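Local coordinates for epoxide hydrolase (Aspergillus niger, PDB 3G02), which probably hydrolyses epoxides to vicinal diols, and is present here as an enantioselective variant made by directed evolution, at residues Y126-L131 with R383-D388; A240-F245 with D349-P354; L283-K288 with G373-A378; F343-K348 with F367-E372. The protein carries 9 engineered substitutions. One frame throughout, in Å; residues are numbered along the deposited sequence.

How the contacts relate
Contacts 2, 3 and 4 cluster at the C-terminal ends of strands 340-345 and 362-369, with neighbouring centres 12 to 13 Å apart. Contacts 2 and 3 bear most directly on the active site. Asp349 OD1 of contact 2 lies 2.7 Å from ND1 of the predicted active-site His375 in contact 3. Contact 4 pairs the two strands that lead into these loops. It is tied to contact 3 by a salt bridge from Lys348 NZ to Asp287 OD1 (2.9 Å). Contact 1 lies apart from contact 2, their centres about 24 Å apart. It reaches contact 4 where Asp388 OD2 meets His370 NE2 at 2.6 Å.

Contact 1 of 4, residues Y126-L131 with R383-D388; sequences YPILQL and RELKTD
Ile128 and Leu131 pack against Arg383, Leu385 and Lys386 in a largely buried helix-helix contact beside the central sheet. Helix 126-135 meets the C-terminal helix 382-396. The two short axes approach to 9.7 Å and cross at -63°. No hydrogen bond joins the segments, and the contact is made mostly by hydrocarbon, with one methyl on a guanidinium face.

Leu131 is wedged between two long side chains. Its CB lies 3.6 Å from CD of Lys386, where the lysine chain crosses it at a slant. Its CD1 touches CG of Arg383 at 3.8 Å. The other methyl, CD2, sits over the centre of one face of the Arg383 guanidinium, 3.8 Å above the plane. The leucine therefore covers both the aliphatic stem and the flat end of the arginine. Lys386 keeps its CG anti to the backbone N (chi1 173°), and the chain runs on extended until it bends at the last torsion. Its NZ forms a salt bridge with Glu135, and the lysine also makes a cation-pi contact with Phe132. Both partners lie farther along the helix of Leu131.

Ile128 makes the inner part of the contact. Its CD1 meets CD2 of Leu385 at 3.9 Å, the two side chains crossing at about a right angle. The same methyl comes within 4.1 Å of the backbone N of Lys386.

Leu129, on another side of its helix, packs on strands 95-102 and 143-148. Helix 382-396 also reaches strand 340-345. Two helices crossing on one side of a mainly parallel sheet are consistent with the helical layer of the alpha/beta hydrolase fold.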
# COMPACT_ATOMS: atom_id res chain seq x y z
N TYR A 126 12.08 -14.48 -21.86
CA TYR A 126 13.26 -15.30 -22.16
C TYR A 126 12.93 -16.78 -22.44
O TYR A 126 13.46 -17.33 -23.40
CB TYR A 126 14.35 -15.13 -21.09
CG TYR A 126 15.36 -14.05 -21.41
CD1 TYR A 126 14.96 -12.85 -22.02
CD2 TYR A 126 16.71 -14.21 -21.10
CE1 TYR A 126 15.89 -11.85 -22.32
CE2 TYR A 126 17.64 -13.22 -21.39
CZ TYR A 126 17.22 -12.05 -22.01
OH TYR A 126 18.14 -11.07 -22.29
N PRO A 127 12.08 -17.42 -21.61
CA PRO A 127 11.68 -18.79 -21.98
C PRO A 127 11.13 -18.91 -23.41
O PRO A 127 11.47 -19.86 -24.11
CB PRO A 127 10.62 -19.14 -20.93
CG PRO A 127 11.08 -18.38 -19.73
CD PRO A 127 11.49 -17.04 -20.31
N ILE A 128 10.30 -17.95 -23.83
CA ILE A 128 9.77 -17.96 -25.20
C ILE A 128 10.87 -17.71 -26.25
O ILE A 128 10.92 -18.40 -27.27
CB ILE A 128 8.58 -16.99 -25.36
CG1 ILE A 128 7.34 -17.57 -24.67
CG2 ILE A 128 8.30 -16.68 -26.84
CD1 ILE A 128 6.14 -16.65 -24.62
N LEU A 129 11.74 -16.75 -25.99
CA LEU A 129 12.88 -16.51 -26.88
C LEU A 129 13.74 -17.77 -27.03
O LEU A 129 14.19 -18.09 -28.14
CB LEU A 129 13.73 -15.33 -26.41
CG LEU A 129 13.08 -13.94 -26.42
CD1 LEU A 129 14.11 -12.89 -26.04
CD2 LEU A 129 12.44 -13.62 -27.76
N GLN A 130 13.95 -18.48 -25.93
CA GLN A 130 14.74 -19.72 -25.94
C GLN A 130 14.09 -20.77 -26.84
O GLN A 130 14.78 -21.42 -27.64
CB GLN A 130 14.93 -20.25 -24.52
CG GLN A 130 15.77 -21.54 -24.45
CD GLN A 130 17.21 -21.36 -24.92
OE1 GLN A 130 17.80 -20.29 -24.76
NE2 GLN A 130 17.78 -22.41 -25.49
N LEU A 131 12.78 -20.93 -26.73
CA LEU A 131 12.05 -21.88 -27.57
C LEU A 131 12.25 -21.54 -29.05
O LEU A 131 12.53 -22.43 -29.85
CB LEU A 131 10.57 -21.91 -27.21
CG LEU A 131 10.19 -22.48 -25.84
CD1 LEU A 131 8.74 -22.17 -25.54
CD2 LEU A 131 10.44 -23.99 -25.76
N ARG A 383 5.27 -22.32 -23.66
CA ARG A 383 4.94 -23.09 -24.85
C ARG A 383 3.55 -22.74 -25.38
O ARG A 383 3.37 -22.54 -26.59
CB ARG A 383 5.05 -24.59 -24.59
CG ARG A 383 6.48 -25.08 -24.57
CD ARG A 383 6.58 -26.56 -24.22
NE ARG A 383 7.92 -27.07 -24.48
CZ ARG A 383 8.97 -26.89 -23.67
NH1 ARG A 383 8.84 -26.22 -22.53
NH2 ARG A 383 10.15 -27.39 -24.00
N GLU A 384 2.58 -22.65 -24.48
CA GLU A 384 1.21 -22.34 -24.83
C GLU A 384 1.08 -20.93 -25.42
O GLU A 384 0.44 -20.73 -26.45
CB GLU A 384 0.28 -22.49 -23.62
CG GLU A 384 -0.01 -23.94 -23.23
CD GLU A 384 1.11 -24.61 -22.44
OE1 GLU A 384 2.07 -23.93 -22.00
OE2 GLU A 384 1.03 -25.84 -22.26
N LEU A 385 1.71 -19.96 -24.76
CA LEU A 385 1.64 -18.58 -25.24
C LEU A 385 2.33 -18.42 -26.60
O LEU A 385 1.80 -17.77 -27.50
CB LEU A 385 2.21 -17.61 -24.20
CG LEU A 385 1.97 -16.11 -24.47
CD1 LEU A 385 0.47 -15.78 -24.52
CD2 LEU A 385 2.68 -15.24 -23.45
N LYS A 386 3.51 -19.03 -26.74
CA LYS A 386 4.24 -19.04 -28.01
C LYS A 386 3.41 -19.67 -29.13
O LYS A 386 3.33 -19.11 -30.22
CB LYS A 386 5.56 -19.79 -27.86
CG LYS A 386 6.31 -19.99 -29.17
CD LYS A 386 7.68 -20.58 -28.93
CE LYS A 386 8.28 -21.12 -30.22
NZ LYS A 386 7.51 -22.29 -30.72
N THR A 387 2.81 -20.82 -28.85
CA THR A 387 1.99 -21.52 -29.83
C THR A 387 0.79 -20.69 -30.26
O THR A 387 0.48 -20.61 -31.46
CB THR A 387 1.56 -22.91 -29.30
OG1 THR A 387 2.72 -23.73 -29.13
CG2 THR A 387 0.59 -23.61 -30.25
N ASP A 388 0.12 -20.06 -29.29
CA ASP A 388 -1.01 -19.18 -29.59
C ASP A 388 -0.60 -17.99 -30.44
O ASP A 388 -1.26 -17.68 -31.43
CB ASP A 388 -1.65 -18.67 -28.30
CG ASP A 388 -2.43 -19.74 -27.56
OD1 ASP A 388 -2.44 -20.91 -28.00
OD2 ASP A 388 -3.02 -19.40 -26.51

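Contact 2 of 4, residues A240-F245 with D349-P354; sequences ARMEKF and DLVPVP. Engineered in segment 349-354: Val351 (natural residue Cys).
The loop beside the predicted active-site His375 is packed here on helix 233-248, with Leu350 laid over the ring of Phe245. This CH-pi contact places Leu350 CB 3.8 Å from the ring centroid, only 4° off the normal. Leu350 CD1 also touches CZ of the ring, at 3.6 Å. Phe245 holds its CG anti to the backbone N (chi1 177°), which turns the ring to the loop. Val351, an engineered residue, reaches CD2 of the same ring with its CG1 at 3.6 Å.

Met242 CB rests on Pro352 CD at 3.8 Å. The deposited methionine has two conformers, so the contact of its sulfur with Val353 is less certain. Pro352 is the centre of an inverse gamma turn, closed by Val353 N and Val351 O. Its CG lies 3.7 Å from Arg241 NH2.

One water bridges the segments. It accepts from Arg241 NE at 2.9 Å, in the guanidinium plane, and donates to Asp349 O. Asp349 OD1 takes the backbone N-H of Leu350 at 2.7 Å, on its anti side, and also bonds to His375. This is consistent with the acid loop of an Asp-His-Asp catalytic triad in an alpha/beta hydrolase.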
# COMPACT_ATOMS: atom_id res chain seq x y z
N ALA A 240 -16.22 -14.09 -10.40
CA ALA A 240 -16.07 -14.11 -8.94
C ALA A 240 -14.62 -13.88 -8.52
O ALA A 240 -14.36 -13.11 -7.60
CB ALA A 240 -16.59 -15.43 -8.38
N ARG A 241 -13.69 -14.53 -9.21
CA ARG A 241 -12.26 -14.33 -8.94
C ARG A 241 -11.85 -12.89 -9.27
O ARG A 241 -11.08 -12.27 -8.52
CB ARG A 241 -11.40 -15.34 -9.70
CG ARG A 241 -11.66 -16.79 -9.28
CD ARG A 241 -10.59 -17.76 -9.79
NE ARG A 241 -10.50 -17.79 -11.26
CZ ARG A 241 -11.29 -18.51 -12.05
NH1 ARG A 241 -12.23 -19.29 -11.54
NH2 ARG A 241 -11.12 -18.46 -13.37
N MET A 242 -12.31 -12.38 -10.41
CA MET A 242 -11.99 -11.02 -10.86
C MET A 242 -12.43 -10.01 -9.81
O MET A 242 -11.70 -9.08 -9.45
CB MET A 242 -12.68 -10.73 -12.18
CG MET A 242 -12.68 -9.27 -12.58
SD MET A 242 -13.94 -8.92 -13.81
CE MET A 242 -15.40 -8.85 -12.79
N GLU A 243 -13.65 -10.21 -9.30
CA GLU A 243 -14.25 -9.34 -8.28
C GLU A 243 -13.47 -9.36 -6.96
O GLU A 243 -13.23 -8.31 -6.37
CB GLU A 243 -15.72 -9.71 -8.04
CG GLU A 243 -16.67 -9.25 -9.14
CD GLU A 243 -18.09 -9.80 -8.98
OE1 GLU A 243 -18.34 -10.59 -8.04
OE2 GLU A 243 -18.96 -9.45 -9.80
N LYS A 244 -13.10 -10.56 -6.51
CA LYS A 244 -12.23 -10.72 -5.33
C LYS A 244 -10.90 -10.00 -5.54
O LYS A 244 -10.40 -9.33 -4.62
CB LYS A 244 -11.99 -12.19 -4.99
CG LYS A 244 -11.05 -12.38 -3.80
CD LYS A 244 -10.93 -13.81 -3.36
CE LYS A 244 -10.05 -13.91 -2.12
NZ LYS A 244 -9.94 -15.32 -1.65
N PHE A 245 -10.32 -10.13 -6.73
CA PHE A 245 -9.08 -9.42 -7.02
C PHE A 245 -9.26 -7.90 -6.93
O PHE A 245 -8.41 -7.20 -6.37
CB PHE A 245 -8.50 -9.79 -8.39
CG PHE A 245 -7.27 -9.01 -8.74
CD1 PHE A 245 -6.03 -9.37 -8.22
CD2 PHE A 245 -7.35 -7.90 -9.57
CE1 PHE A 245 -4.88 -8.64 -8.53
CE2 PHE A 245 -6.21 -7.16 -9.89
CZ PHE A 245 -4.98 -7.53 -9.37
N ASP A 349 -5.45 -16.20 -14.10
CA ASP A 349 -5.07 -14.80 -14.26
C ASP A 349 -5.90 -13.94 -13.29
O ASP A 349 -6.84 -14.43 -12.66
CB ASP A 349 -5.27 -14.36 -15.70
CG ASP A 349 -4.28 -13.29 -16.13
OD1 ASP A 349 -3.77 -12.54 -15.27
OD2 ASP A 349 -4.02 -13.19 -17.34
N LEU A 350 -5.54 -12.67 -13.18
CA LEU A 350 -6.08 -11.80 -12.13
C LEU A 350 -7.55 -11.45 -12.32
O LEU A 350 -8.32 -11.44 -11.36
CB LEU A 350 -5.27 -10.50 -12.04
CG LEU A 350 -3.75 -10.66 -11.95
CD1 LEU A 350 -3.07 -9.31 -11.90
CD2 LEU A 350 -3.38 -11.50 -10.74
N VAL A 351 -7.93 -11.17 -13.56
CA VAL A 351 -9.26 -10.65 -13.86
C VAL A 351 -9.81 -11.40 -15.07
O VAL A 351 -9.92 -10.84 -16.17
CB VAL A 351 -9.23 -9.11 -14.05
CG1 VAL A 351 -9.05 -8.42 -12.70
CG2 VAL A 351 -8.10 -8.69 -14.99
N PRO A 352 -10.16 -12.69 -14.88
CA PRO A 352 -10.45 -13.58 -16.00
C PRO A 352 -11.84 -13.38 -16.60
O PRO A 352 -12.74 -14.21 -16.43
CB PRO A 352 -10.27 -14.98 -15.40
CG PRO A 352 -10.47 -14.82 -13.93
CD PRO A 352 -10.27 -13.37 -13.57
N VAL A 353 -11.98 -12.27 -17.32
CA VAL A 353 -13.21 -11.93 -18.05
C VAL A 353 -13.40 -12.90 -19.22
O VAL A 353 -12.41 -13.36 -19.81
CB VAL A 353 -13.22 -10.45 -18.53
CG1 VAL A 353 -13.34 -9.51 -17.35
CG2 VAL A 353 -11.99 -10.11 -19.36
N PRO A 354 -14.66 -13.23 -19.55
CA PRO A 354 -14.94 -14.25 -20.56
C PRO A 354 -14.81 -13.75 -22.00
O PRO A 354 -14.78 -12.54 -22.24
CB PRO A 354 -16.39 -14.62 -20.27
CG PRO A 354 -16.99 -13.36 -19.77
CD PRO A 354 -15.90 -12.67 -18.98
O HOH W 1 -8.28 -15.99 -11.08

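Contact 3 of 4, residues L283-K288 with G373-A378; sequences LQWVDK and GGHFAA
The loop carrying His375, a predicted active-site residue, is joined here to the segment at the C-terminal end of helix 271-284, chiefly through Trp285 and Asp287. Trp285 O accepts the backbone N-H of His375 at 2.9 Å, with an N-H...O angle of 171°. The side chains of these two residues run side by side. The tryptophan turns the edge of its six-membered ring to the face of the imidazole in a T-shaped pair, planes at 74°. The closest atoms are Trp285 CE3 and His375 CD2, at 3.5 Å.

His375 has its CG anti to the backbone N (chi1 175°), which carries the ring alongside the indole. The side chain, whose ND1 has Asp349 as its partner, also touches Asp193, the predicted nucleophile. This is consistent with the nucleophile-histidine-acid triad of the alpha/beta hydrolase fold, with Trp285 lining the site next to the histidine.

Phe376 packs on the same segment. Its CE2 lies 3.8 Å from Trp285 CB, and its CD2 3.7 Å from Val286 CG1. His375 CD2 stands over the centre of one face of the Phe376 ring.

Asp287 OD2 accepts the N-H of Gly373 at 2.9 Å, on the anti side of the carboxylate. Gly374, with no side chain, lets the backbones close to 4.3 Å between its CA and that of Val286. Glu380 accepts from the backbone N of Asp287, Gly374 and Phe376, and so ties both segments together.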
# COMPACT_ATOMS: atom_id res chain seq x y z
N LEU A 283 3.89 -14.91 -5.55
CA LEU A 283 3.28 -16.04 -4.86
C LEU A 283 1.80 -16.21 -5.20
O LEU A 283 1.34 -17.33 -5.46
CB LEU A 283 3.44 -15.90 -3.35
CG LEU A 283 4.84 -16.06 -2.76
CD1 LEU A 283 4.81 -15.73 -1.28
CD2 LEU A 283 5.38 -17.47 -2.98
N GLN A 284 1.06 -15.11 -5.20
CA GLN A 284 -0.40 -15.19 -5.31
C GLN A 284 -0.93 -15.27 -6.73
O GLN A 284 -2.04 -15.77 -6.96
CB GLN A 284 -1.06 -14.00 -4.60
CG GLN A 284 -0.84 -13.97 -3.09
CD GLN A 284 -1.72 -12.96 -2.39
OE1 GLN A 284 -2.45 -12.19 -3.03
NE2 GLN A 284 -1.67 -12.96 -1.07
N TRP A 285 -0.16 -14.76 -7.69
CA TRP A 285 -0.67 -14.54 -9.03
C TRP A 285 -0.44 -15.69 -10.00
O TRP A 285 -0.98 -15.68 -11.11
CB TRP A 285 -0.07 -13.27 -9.61
CG TRP A 285 -0.58 -12.00 -8.99
CD1 TRP A 285 -1.45 -11.88 -7.94
CD2 TRP A 285 -0.23 -10.68 -9.39
NE1 TRP A 285 -1.68 -10.54 -7.68
CE2 TRP A 285 -0.94 -9.78 -8.55
CE3 TRP A 285 0.62 -10.15 -10.38
CZ2 TRP A 285 -0.83 -8.39 -8.68
CZ3 TRP A 285 0.72 -8.77 -10.51
CH2 TRP A 285 0.01 -7.91 -9.66
N VAL A 286 0.35 -16.67 -9.58
CA VAL A 286 0.67 -17.82 -10.42
C VAL A 286 -0.27 -18.99 -10.17
O VAL A 286 -0.97 -19.04 -9.15
CB VAL A 286 2.15 -18.28 -10.23
CG1 VAL A 286 3.12 -17.19 -10.64
CG2 VAL A 286 2.40 -18.72 -8.78
N ASP A 287 -0.28 -19.94 -11.10
CA ASP A 287 -0.95 -21.21 -10.90
C ASP A 287 -0.02 -22.12 -10.08
O ASP A 287 -0.21 -22.25 -8.87
CB ASP A 287 -1.31 -21.84 -12.25
CG ASP A 287 -2.07 -23.15 -12.12
OD1 ASP A 287 -2.35 -23.59 -10.98
OD2 ASP A 287 -2.39 -23.73 -13.18
N LYS A 288 0.97 -22.71 -10.74
CA LYS A 288 1.98 -23.51 -10.04
C LYS A 288 3.05 -22.58 -9.47
O LYS A 288 3.47 -21.63 -10.14
CB LYS A 288 2.61 -24.54 -10.98
CG LYS A 288 1.61 -25.50 -11.64
CD LYS A 288 1.13 -26.59 -10.69
CE LYS A 288 0.03 -27.45 -11.32
NZ LYS A 288 0.50 -28.17 -12.55
N GLY A 373 -2.47 -22.39 -15.79
CA GLY A 373 -1.66 -21.19 -15.93
C GLY A 373 -2.28 -19.98 -15.25
O GLY A 373 -3.50 -19.79 -15.28
N GLY A 374 -1.42 -19.17 -14.65
CA GLY A 374 -1.84 -17.96 -13.97
C GLY A 374 -1.49 -16.70 -14.73
O GLY A 374 -1.48 -16.67 -15.97
N HIS A 375 -1.19 -15.64 -13.98
CA HIS A 375 -0.99 -14.32 -14.56
C HIS A 375 0.29 -14.16 -15.38
O HIS A 375 0.29 -13.46 -16.40
CB HIS A 375 -1.00 -13.28 -13.44
CG HIS A 375 -0.68 -11.90 -13.92
ND1 HIS A 375 -1.57 -11.14 -14.64
CD2 HIS A 375 0.43 -11.14 -13.78
CE1 HIS A 375 -1.02 -9.97 -14.93
NE2 HIS A 375 0.19 -9.95 -14.42
N PHE A 376 1.38 -14.77 -14.93
CA PHE A 376 2.66 -14.62 -15.59
C PHE A 376 2.79 -15.63 -16.74
O PHE A 376 3.65 -16.52 -16.72
CB PHE A 376 3.80 -14.77 -14.58
CG PHE A 376 3.83 -13.69 -13.53
CD1 PHE A 376 4.41 -12.45 -13.80
CD2 PHE A 376 3.29 -13.89 -12.27
CE1 PHE A 376 4.44 -11.44 -12.84
CE2 PHE A 376 3.32 -12.90 -11.30
CZ PHE A 376 3.90 -11.67 -11.59
N ALA A 377 1.93 -15.48 -17.74
CA ALA A 377 1.79 -16.47 -18.81
C ALA A 377 3.09 -16.82 -19.52
O ALA A 377 3.36 -17.99 -19.77
CB ALA A 377 0.74 -16.03 -19.81
N ALA A 378 3.89 -15.81 -19.84
CA ALA A 378 5.17 -16.04 -20.52
C ALA A 378 6.14 -16.87 -19.67
O ALA A 378 6.92 -17.66 -20.22
CB ALA A 378 5.81 -14.72 -20.94

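Contact 4 of 4, residues F343-K348 with F367-E372; sequences FSFFPK and FRDHAE
Two backbone hydrogen bonds pair Phe343 and Phe345 with Arg368 in parallel register. Arg368 N donates to Phe343 O at 2.9 Å. Phe345 N donates to Arg368 O at 2.8 Å in an almost straight bond (177°). Arg368 thus bonds on both sides of Ser344. A third bond, from His370 N to Phe345 O at 3.1 Å, is weak because it is strongly bent, and the pairing frays there.

Beyond it, the imidazole of His370 lies beside the Phe346 ring. The planes are 10° from parallel but slid apart, with centroids at 4.7 Å, so the rings barely overlap. The main contact is His370 CD2 over one face of the phenyl ring. Both side chains have CG anti to the carbonyl carbon, and they lie side by side, pointing the same way. Asp388 OD2 bonds to His370 NE2 and to Ser344 OG, linking both segments to helix 382-396. Glu372 O meets the edge of the Phe346 ring in its plane, 3.5 Å from CD1. Pro347 CD packs against His370 O at 3.3 Å.

Phe343, Phe345 and Phe367 share one face of the sheet. Phe367 CZ touches Phe345 CB at 3.6 Å, and Phe367 CE1 meets Phe343 CD2 at 3.8 Å. Phe343 and Phe367 also touch helix 355-358. Ser344 and Arg368 lie on the face turned to helix 382-396. Strand 340-345, helix 355-358 and strand 362-369 form a beta-alpha-beta crossover, here the last one at the edge of the alpha/beta hydrolase sheet.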
# COMPACT_ATOMS: atom_id res chain seq x y z
N PHE A 343 -6.80 -13.26 -28.45
CA PHE A 343 -6.72 -13.39 -27.00
C PHE A 343 -6.37 -14.80 -26.55
O PHE A 343 -6.91 -15.78 -27.07
CB PHE A 343 -8.03 -12.93 -26.35
CG PHE A 343 -7.87 -12.58 -24.90
CD1 PHE A 343 -7.49 -11.29 -24.52
CD2 PHE A 343 -8.09 -13.54 -23.91
CE1 PHE A 343 -7.34 -10.97 -23.18
CE2 PHE A 343 -7.93 -13.22 -22.56
CZ PHE A 343 -7.56 -11.93 -22.20
N SER A 344 -5.47 -14.88 -25.57
CA SER A 344 -5.16 -16.13 -24.88
C SER A 344 -5.61 -16.04 -23.43
O SER A 344 -5.13 -15.19 -22.67
CB SER A 344 -3.67 -16.44 -24.96
OG SER A 344 -3.27 -16.76 -26.28
N PHE A 345 -6.53 -16.93 -23.06
CA PHE A 345 -7.17 -16.93 -21.76
C PHE A 345 -6.51 -17.96 -20.86
O PHE A 345 -6.46 -19.15 -21.19
CB PHE A 345 -8.67 -17.25 -21.92
CG PHE A 345 -9.44 -17.30 -20.62
CD1 PHE A 345 -10.20 -16.21 -20.21
CD2 PHE A 345 -9.43 -18.45 -19.84
CE1 PHE A 345 -10.92 -16.26 -19.02
CE2 PHE A 345 -10.15 -18.51 -18.64
CZ PHE A 345 -10.90 -17.41 -18.23
N PHE A 346 -6.01 -17.50 -19.72
CA PHE A 346 -5.49 -18.38 -18.67
C PHE A 346 -6.35 -18.22 -17.42
O PHE A 346 -6.63 -17.10 -17.00
CB PHE A 346 -4.01 -18.07 -18.41
CG PHE A 346 -3.13 -18.33 -19.60
CD1 PHE A 346 -2.62 -19.61 -19.83
CD2 PHE A 346 -2.83 -17.32 -20.51
CE1 PHE A 346 -1.81 -19.87 -20.93
CE2 PHE A 346 -2.02 -17.57 -21.61
CZ PHE A 346 -1.51 -18.85 -21.82
N PRO A 347 -6.80 -19.35 -16.84
CA PRO A 347 -7.89 -19.31 -15.86
C PRO A 347 -7.53 -18.69 -14.51
O PRO A 347 -8.41 -18.17 -13.83
CB PRO A 347 -8.25 -20.79 -15.68
CG PRO A 347 -7.00 -21.52 -15.99
CD PRO A 347 -6.31 -20.72 -17.06
N LYS A 348 -6.25 -18.77 -14.13
CA LYS A 348 -5.81 -18.23 -12.84
C LYS A 348 -5.17 -16.86 -12.98
O LYS A 348 -4.44 -16.40 -12.09
CB LYS A 348 -4.90 -19.23 -12.12
CG LYS A 348 -5.65 -20.46 -11.65
CD LYS A 348 -4.81 -21.34 -10.75
CE LYS A 348 -5.58 -22.60 -10.38
NZ LYS A 348 -4.81 -23.50 -9.48
N PHE A 367 -9.27 -16.68 -30.48
CA PHE A 367 -9.40 -16.89 -29.05
C PHE A 367 -8.93 -18.30 -28.70
O PHE A 367 -9.29 -19.27 -29.37
CB PHE A 367 -10.84 -16.69 -28.59
CG PHE A 367 -11.03 -16.76 -27.10
CD1 PHE A 367 -10.91 -15.61 -26.31
CD2 PHE A 367 -11.33 -17.97 -26.48
CE1 PHE A 367 -11.09 -15.68 -24.93
CE2 PHE A 367 -11.50 -18.04 -25.09
CZ PHE A 367 -11.38 -16.89 -24.32
N ARG A 368 -8.12 -18.40 -27.65
CA ARG A 368 -7.68 -19.69 -27.14
C ARG A 368 -7.83 -19.73 -25.63
O ARG A 368 -7.35 -18.83 -24.93
CB ARG A 368 -6.23 -19.98 -27.52
CG ARG A 368 -5.95 -20.09 -29.01
CD ARG A 368 -6.28 -21.47 -29.58
NE ARG A 368 -5.89 -21.59 -30.99
CZ ARG A 368 -6.64 -21.21 -32.02
NH1 ARG A 368 -7.84 -20.68 -31.83
NH2 ARG A 368 -6.19 -21.37 -33.26
N ASP A 369 -8.51 -20.78 -25.15
CA ASP A 369 -8.62 -21.10 -23.73
C ASP A 369 -7.49 -22.03 -23.32
O ASP A 369 -6.95 -22.76 -24.15
CB ASP A 369 -9.95 -21.81 -23.45
CG ASP A 369 -11.09 -20.86 -23.16
OD1 ASP A 369 -10.89 -19.90 -22.38
OD2 ASP A 369 -12.20 -21.08 -23.68
N HIS A 370 -7.13 -22.01 -22.03
CA HIS A 370 -6.20 -22.98 -21.50
C HIS A 370 -6.68 -23.49 -20.15
O HIS A 370 -7.35 -22.77 -19.41
CB HIS A 370 -4.79 -22.40 -21.41
CG HIS A 370 -4.25 -22.00 -22.75
ND1 HIS A 370 -3.69 -22.91 -23.62
CD2 HIS A 370 -4.21 -20.81 -23.38
CE1 HIS A 370 -3.32 -22.29 -24.72
NE2 HIS A 370 -3.62 -21.01 -24.60
N ALA A 371 -6.36 -24.75 -19.86
CA ALA A 371 -6.83 -25.43 -18.66
C ALA A 371 -6.05 -25.02 -17.42
O ALA A 371 -6.56 -25.12 -16.30
CB ALA A 371 -6.77 -26.93 -18.85
N GLU A 372 -4.82 -24.57 -17.61
CA GLU A 372 -3.96 -24.16 -16.50
C GLU A 372 -3.10 -22.94 -16.82
O GLU A 372 -3.02 -22.50 -17.97
CB GLU A 372 -3.11 -25.33 -15.98
CG GLU A 372 -2.42 -26.19 -17.03
CD GLU A 372 -2.03 -27.57 -16.49
OE1 GLU A 372 -1.99 -27.76 -15.26
OE2 GLU A 372 -1.76 -28.48 -17.31